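Putative bacterial transcription regulation protein (Staphylococcus aureus, PDB 3LUR) probably takes part in transcription regulation through an effector-binding domain, its effector and target genes not being established. Local coordinates at residues 2-16 against 87-100. Numbering follows the deposited sequence.
Sequences MEYQLQQLASLTLVG and YDVITLASSKYMVF
Two long antiparallel strands, each interrupted midway, pair here to close the barrel of a probable effector-binding domain. Strand 5-9 meets 95-100 and strand 12-16 meets 88-92, each ladder carrying paired backbone bonds such as L14 N to I90 O, 2.8 Å. Where the regular ladder is interrupted, a water donates to both A10 O and L92 O, bridging the two strands. The hydroxyl of S11 suits this break: OG, turned beside its own backbone N (chi1 -66°), accepts a bent bond from S94 N at 3.0 Å. At the end near Y4 and F100, M2 and Y4 also touch helix 108-124. M98, its chain extended at chi2 (176°), lays SE over the centre of the Y4 ring, 4.1 Å from its centroid, a Met-aromatic contact in which a polarisable atom meets a flat face. Y4 CB in turn sits over a face of F100, 3.9 Å from that ring's centroid. On the opposite face from M98, the one carrying L9, Y97 and V99, L9 crosses Y97 at about a right angle, its CD1 3.7 Å from Y97 CE1, while W153 meets the same tyrosine edge-to-face. Further along, L14 CD1 reaches L92 CB at 3.9 Å, so branched aliphatic groups pack on this face too. Beta-branched T13 and V89 suit extended strands, and touch through CG2 and CG1, 3.6 Å apart. Such first-to-fourth strand pairing fits the six-stranded antiparallel barrel of this integron-associated effector-binding family.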
loop_
_atom_site.group_PDB
_atom_site.type_symbol
_atom_site.label_atom_id
_atom_site.label_comp_id
_atom_site.label_asym_id
_atom_site.label_seq_id
_atom_site.Cartn_x
_atom_site.Cartn_y
_atom_site.Cartn_z
HETATM N N MSE A 2 0.260 3.022 -18.841
HETATM C CA MSE A 2 0.989 2.422 -17.715
HETATM C C MSE A 2 2.319 3.122 -17.445
HETATM O O MSE A 2 3.293 2.488 -17.042
HETATM C CB MSE A 2 1.234 0.927 -17.969
HETATM C CG MSE A 2 -0.020 0.126 -18.212
HETATM SE SE MSE A 2 -1.375 0.480 -16.872
HETATM C CE MSE A 2 -0.524 -0.152 -15.315
ATOM N N GLU A 3 2.364 4.426 -17.676
ATOM C CA GLU A 3 3.569 5.186 -17.410
ATOM C C GLU A 3 3.870 5.171 -15.899
ATOM O O GLU A 3 2.950 5.203 -15.033
ATOM C CB GLU A 3 3.504 6.626 -17.977
ATOM C CG GLU A 3 2.318 7.474 -17.540
ATOM C CD GLU A 3 0.991 7.144 -18.272
ATOM O OE1 GLU A 3 1.013 6.497 -19.325
ATOM O OE2 GLU A 3 -0.081 7.560 -17.783
ATOM N N TYR A 4 5.156 5.084 -15.589
ATOM C CA TYR A 4 5.598 5.049 -14.221
ATOM C C TYR A 4 6.866 5.867 -14.027
ATOM O O TYR A 4 7.544 6.208 -14.983
ATOM C CB TYR A 4 5.837 3.604 -13.784
ATOM C CG TYR A 4 6.921 2.902 -14.568
ATOM C CD1 TYR A 4 8.241 2.968 -14.166
ATOM C CD2 TYR A 4 6.634 2.198 -15.731
ATOM C CE1 TYR A 4 9.257 2.323 -14.885
ATOM C CE2 TYR A 4 7.647 1.556 -16.458
ATOM C CZ TYR A 4 8.945 1.638 -16.034
ATOM O OH TYR A 4 9.960 1.023 -16.729
ATOM N N GLN A 5 7.150 6.192 -12.783
ATOM C CA GLN A 5 8.394 6.840 -12.417
ATOM C C GLN A 5 9.166 5.891 -11.531
ATOM O O GLN A 5 8.583 5.190 -10.691
ATOM C CB GLN A 5 8.147 8.143 -11.650
ATOM C CG GLN A 5 7.341 9.188 -12.395
ATOM C CD GLN A 5 8.107 9.825 -13.547
ATOM O OE1 GLN A 5 9.355 9.760 -13.622
ATOM N NE2 GLN A 5 7.363 10.476 -14.450
ATOM N N LEU A 6 10.469 5.817 -11.748
ATOM C CA LEU A 6 11.323 5.005 -10.901
ATOM C C LEU A 6 11.635 5.811 -9.657
ATOM O O LEU A 6 11.967 7.009 -9.728
ATOM C CB LEU A 6 12.613 4.613 -11.617
ATOM C CG LEU A 6 12.429 3.701 -12.818
ATOM C CD1 LEU A 6 13.752 3.560 -13.602
ATOM C CD2 LEU A 6 11.904 2.342 -12.323
ATOM N N GLN A 7 11.496 5.177 -8.505
ATOM C CA GLN A 7 11.806 5.803 -7.245
ATOM C C GLN A 7 12.530 4.757 -6.419
ATOM O O GLN A 7 12.509 3.573 -6.753
ATOM C CB GLN A 7 10.538 6.242 -6.506
ATOM C CG GLN A 7 9.692 7.281 -7.216
ATOM C CD GLN A 7 10.405 8.622 -7.394
ATOM O OE1 GLN A 7 11.481 8.848 -6.836
ATOM N NE2 GLN A 7 9.806 9.513 -8.193
ATOM N N GLN A 8 13.219 5.186 -5.381
ATOM C CA GLN A 8 13.866 4.252 -4.494
ATOM C C GLN A 8 13.661 4.662 -3.064
ATOM O O GLN A 8 13.635 5.846 -2.759
ATOM C CB GLN A 8 15.344 4.118 -4.823
ATOM C CG GLN A 8 16.162 5.335 -4.697
ATOM C CD GLN A 8 17.597 5.054 -5.070
ATOM O OE1 GLN A 8 17.866 4.514 -6.138
ATOM N NE2 GLN A 8 18.530 5.409 -4.191
ATOM N N LEU A 9 13.479 3.675 -2.193
ATOM C CA LEU A 9 13.308 3.926 -0.778
ATOM C C LEU A 9 14.372 3.194 0.063
ATOM O O LEU A 9 14.781 2.067 -0.260
ATOM C CB LEU A 9 11.935 3.458 -0.319
ATOM C CG LEU A 9 10.682 4.103 -0.899
ATOM C CD1 LEU A 9 9.492 3.402 -0.274
ATOM C CD2 LEU A 9 10.654 5.617 -0.639
ATOM N N ALA A 10 14.817 3.851 1.127
ATOM C CA ALA A 10 15.619 3.221 2.154
ATOM C C ALA A 10 14.673 2.283 2.912
ATOM O O ALA A 10 13.458 2.266 2.654
ATOM C CB ALA A 10 16.161 4.249 3.092
ATOM N N SER A 11 15.196 1.511 3.844
ATOM C CA SER A 11 14.324 0.651 4.612
ATOM C C SER A 11 13.481 1.543 5.499
ATOM O O SER A 11 13.973 2.516 6.064
ATOM C CB SER A 11 15.094 -0.364 5.440
ATOM O OG SER A 11 15.771 -1.275 4.583
ATOM N N LEU A 12 12.213 1.219 5.624
ATOM C CA LEU A 12 11.320 2.048 6.415
ATOM C C LEU A 12 10.636 1.246 7.494
ATOM O O LEU A 12 10.480 0.041 7.370
ATOM C CB LEU A 12 10.268 2.677 5.510
ATOM C CG LEU A 12 10.777 3.624 4.427
ATOM C CD1 LEU A 12 9.643 3.988 3.526
ATOM C CD2 LEU A 12 11.445 4.873 4.985
ATOM N N THR A 13 10.286 1.920 8.581
ATOM C CA THR A 13 9.535 1.295 9.639
ATOM C C THR A 13 8.064 1.655 9.413
ATOM O O THR A 13 7.705 2.839 9.366
ATOM C CB THR A 13 9.966 1.785 11.004
ATOM O OG1 THR A 13 11.303 1.362 11.253
ATOM C CG2 THR A 13 9.067 1.216 12.079
ATOM N N LEU A 14 7.228 0.636 9.246
ATOM C CA LEU A 14 5.791 0.859 9.021
ATOM C C LEU A 14 5.011 0.435 10.259
ATOM O O LEU A 14 5.277 -0.620 10.839
ATOM C CB LEU A 14 5.329 0.082 7.807
ATOM C CG LEU A 14 6.020 0.419 6.502
ATOM C CD1 LEU A 14 5.355 -0.324 5.353
ATOM C CD2 LEU A 14 5.970 1.922 6.215
ATOM N N VAL A 15 4.120 1.312 10.713
ATOM C CA VAL A 15 3.340 1.111 11.908
ATOM C C VAL A 15 1.888 1.040 11.452
ATOM O O VAL A 15 1.395 1.934 10.758
ATOM C CB VAL A 15 3.469 2.303 12.896
ATOM C CG1 VAL A 15 2.713 2.024 14.188
ATOM C CG2 VAL A 15 4.965 2.630 13.229
ATOM N N GLY A 16 1.195 -0.001 11.843
ATOM C CA GLY A 16 -0.181 -0.135 11.421
ATOM C C GLY A 16 -0.863 -1.407 11.852
ATOM O O GLY A 16 -0.470 -2.046 12.843
ATOM N N TYR A 87 0.525 -1.599 17.797
ATOM C CA TYR A 87 0.306 -1.876 16.406
ATOM C C TYR A 87 1.340 -2.865 15.944
ATOM O O TYR A 87 2.227 -3.221 16.694
ATOM C CB TYR A 87 0.506 -0.598 15.600
ATOM C CG TYR A 87 -0.551 0.413 15.842
ATOM C CD1 TYR A 87 -1.783 0.283 15.223
ATOM C CD2 TYR A 87 -0.331 1.513 16.656
ATOM C CE1 TYR A 87 -2.773 1.180 15.421
ATOM C CE2 TYR A 87 -1.326 2.433 16.864
ATOM C CZ TYR A 87 -2.554 2.252 16.238
ATOM O OH TYR A 87 -3.580 3.137 16.388
ATOM N N ASP A 88 1.199 -3.317 14.706
ATOM C CA ASP A 88 2.257 -4.080 14.051
ATOM C C ASP A 88 3.288 -3.044 13.694
ATOM O O ASP A 88 2.926 -1.936 13.296
ATOM C CB ASP A 88 1.769 -4.786 12.798
ATOM C CG ASP A 88 1.286 -6.190 13.063
ATOM O OD1 ASP A 88 1.048 -6.544 14.239
ATOM O OD2 ASP A 88 1.163 -6.969 12.072
ATOM N N VAL A 89 4.564 -3.363 13.911
ATOM C CA VAL A 89 5.659 -2.423 13.623
ATOM C C VAL A 89 6.692 -3.194 12.861
ATOM O O VAL A 89 7.433 -3.964 13.462
ATOM C CB VAL A 89 6.280 -1.853 14.896
ATOM C CG1 VAL A 89 7.466 -0.934 14.554
ATOM C CG2 VAL A 89 5.249 -1.099 15.683
ATOM N N ILE A 90 6.708 -3.045 11.532
ATOM C CA ILE A 90 7.619 -3.839 10.690
ATOM C C ILE A 90 8.555 -3.021 9.816
ATOM O O ILE A 90 8.398 -1.816 9.688
ATOM C CB ILE A 90 6.828 -4.809 9.792
ATOM C CG1 ILE A 90 6.126 -4.056 8.671
ATOM C CG2 ILE A 90 5.846 -5.637 10.698
ATOM C CD1 ILE A 90 5.596 -4.913 7.593
ATOM N N THR A 91 9.550 -3.698 9.246
ATOM C CA THR A 91 10.484 -3.065 8.341
ATOM C C THR A 91 10.167 -3.432 6.924
ATOM O O THR A 91 10.155 -4.613 6.560
ATOM C CB THR A 91 11.940 -3.492 8.603
ATOM O OG1 THR A 91 12.299 -3.134 9.925
ATOM C CG2 THR A 91 12.870 -2.789 7.639
ATOM N N LEU A 92 9.924 -2.417 6.113
ATOM C CA LEU A 92 9.772 -2.590 4.694
ATOM C C LEU A 92 11.182 -2.372 4.149
ATOM O O LEU A 92 11.703 -1.257 4.197
ATOM C CB LEU A 92 8.797 -1.582 4.124
ATOM C CG LEU A 92 8.613 -1.606 2.607
ATOM C CD1 LEU A 92 7.895 -2.893 2.212
ATOM C CD2 LEU A 92 7.862 -0.394 2.132
ATOM N N ALA A 93 11.796 -3.442 3.658
ATOM C CA ALA A 93 13.179 -3.408 3.203
ATOM C C ALA A 93 13.355 -2.503 2.011
ATOM O O ALA A 93 12.512 -2.471 1.140
ATOM C CB ALA A 93 13.664 -4.827 2.857
ATOM N N SER A 94 14.523 -1.862 1.933
ATOM C CA SER A 94 14.833 -0.931 0.844
ATOM C C SER A 94 14.659 -1.567 -0.514
ATOM O O SER A 94 15.044 -2.730 -0.727
ATOM C CB SER A 94 16.272 -0.429 0.933
ATOM O OG SER A 94 17.183 -1.482 0.774
ATOM N N SER A 95 14.183 -0.774 -1.450
ATOM C CA SER A 95 13.961 -1.261 -2.794
ATOM C C SER A 95 13.788 -0.128 -3.752
ATOM O O SER A 95 13.446 1.011 -3.351
ATOM C CB SER A 95 12.691 -2.127 -2.841
ATOM O OG SER A 95 12.522 -2.702 -4.123
ATOM N N LYS A 96 14.031 -0.436 -5.011
ATOM C CA LYS A 96 13.619 0.420 -6.102
ATOM C C LYS A 96 12.173 0.044 -6.417
ATOM O O LYS A 96 11.717 -1.087 -6.126
ATOM C CB LYS A 96 14.498 0.248 -7.338
ATOM C CG LYS A 96 15.909 0.816 -7.210
ATOM C CD LYS A 96 16.659 0.637 -8.540
ATOM C CE LYS A 96 18.048 1.268 -8.505
ATOM N NZ LYS A 96 18.804 0.982 -9.758
ATOM N N TYR A 97 11.451 0.993 -6.997
ATOM C CA TYR A 97 10.053 0.825 -7.294
ATOM C C TYR A 97 9.693 1.454 -8.611
ATOM O O TYR A 97 10.342 2.412 -9.055
ATOM C CB TYR A 97 9.177 1.542 -6.235
ATOM C CG TYR A 97 9.217 0.950 -4.841
ATOM C CD1 TYR A 97 10.201 1.304 -3.937
ATOM C CD2 TYR A 97 8.272 0.039 -4.448
ATOM C CE1 TYR A 97 10.230 0.735 -2.656
ATOM C CE2 TYR A 97 8.273 -0.512 -3.210
ATOM C CZ TYR A 97 9.240 -0.179 -2.311
ATOM O OH TYR A 97 9.188 -0.780 -1.103
HETATM N N MSE A 98 8.671 0.874 -9.251
HETATM C CA MSE A 98 7.971 1.539 -10.323
HETATM C C MSE A 98 6.757 2.138 -9.631
HETATM O O MSE A 98 6.051 1.438 -8.896
HETATM C CB MSE A 98 7.541 0.572 -11.416
HETATM C CG MSE A 98 8.683 -0.084 -12.124
HETATM SE SE MSE A 98 7.967 -1.388 -13.410
HETATM C CE MSE A 98 7.172 -2.607 -12.137
ATOM N N VAL A 99 6.541 3.432 -9.813
ATOM C CA VAL A 99 5.440 4.127 -9.174
ATOM C C VAL A 99 4.425 4.599 -10.194
ATOM O O VAL A 99 4.753 5.395 -11.088
ATOM C CB VAL A 99 5.918 5.306 -8.346
ATOM C CG1 VAL A 99 4.700 5.982 -7.608
ATOM C CG2 VAL A 99 6.968 4.858 -7.365
ATOM N N PHE A 100 3.232 4.017 -10.123
ATOM C CA PHE A 100 2.144 4.309 -11.054
ATOM C C PHE A 100 1.152 5.204 -10.353
ATOM O O PHE A 100 1.220 5.366 -9.140
ATOM C CB PHE A 100 1.427 3.025 -11.467
ATOM C CG PHE A 100 2.321 2.008 -12.080
ATOM C CD1 PHE A 100 3.060 1.168 -11.286
ATOM C CD2 PHE A 100 2.400 1.870 -13.461
ATOM C CE1 PHE A 100 3.904 0.202 -11.852
ATOM C CE2 PHE A 100 3.238 0.924 -14.034
ATOM C CZ PHE A 100 3.981 0.091 -13.246
HETATM O O HOH W 1 11.158 0.955 2.561
#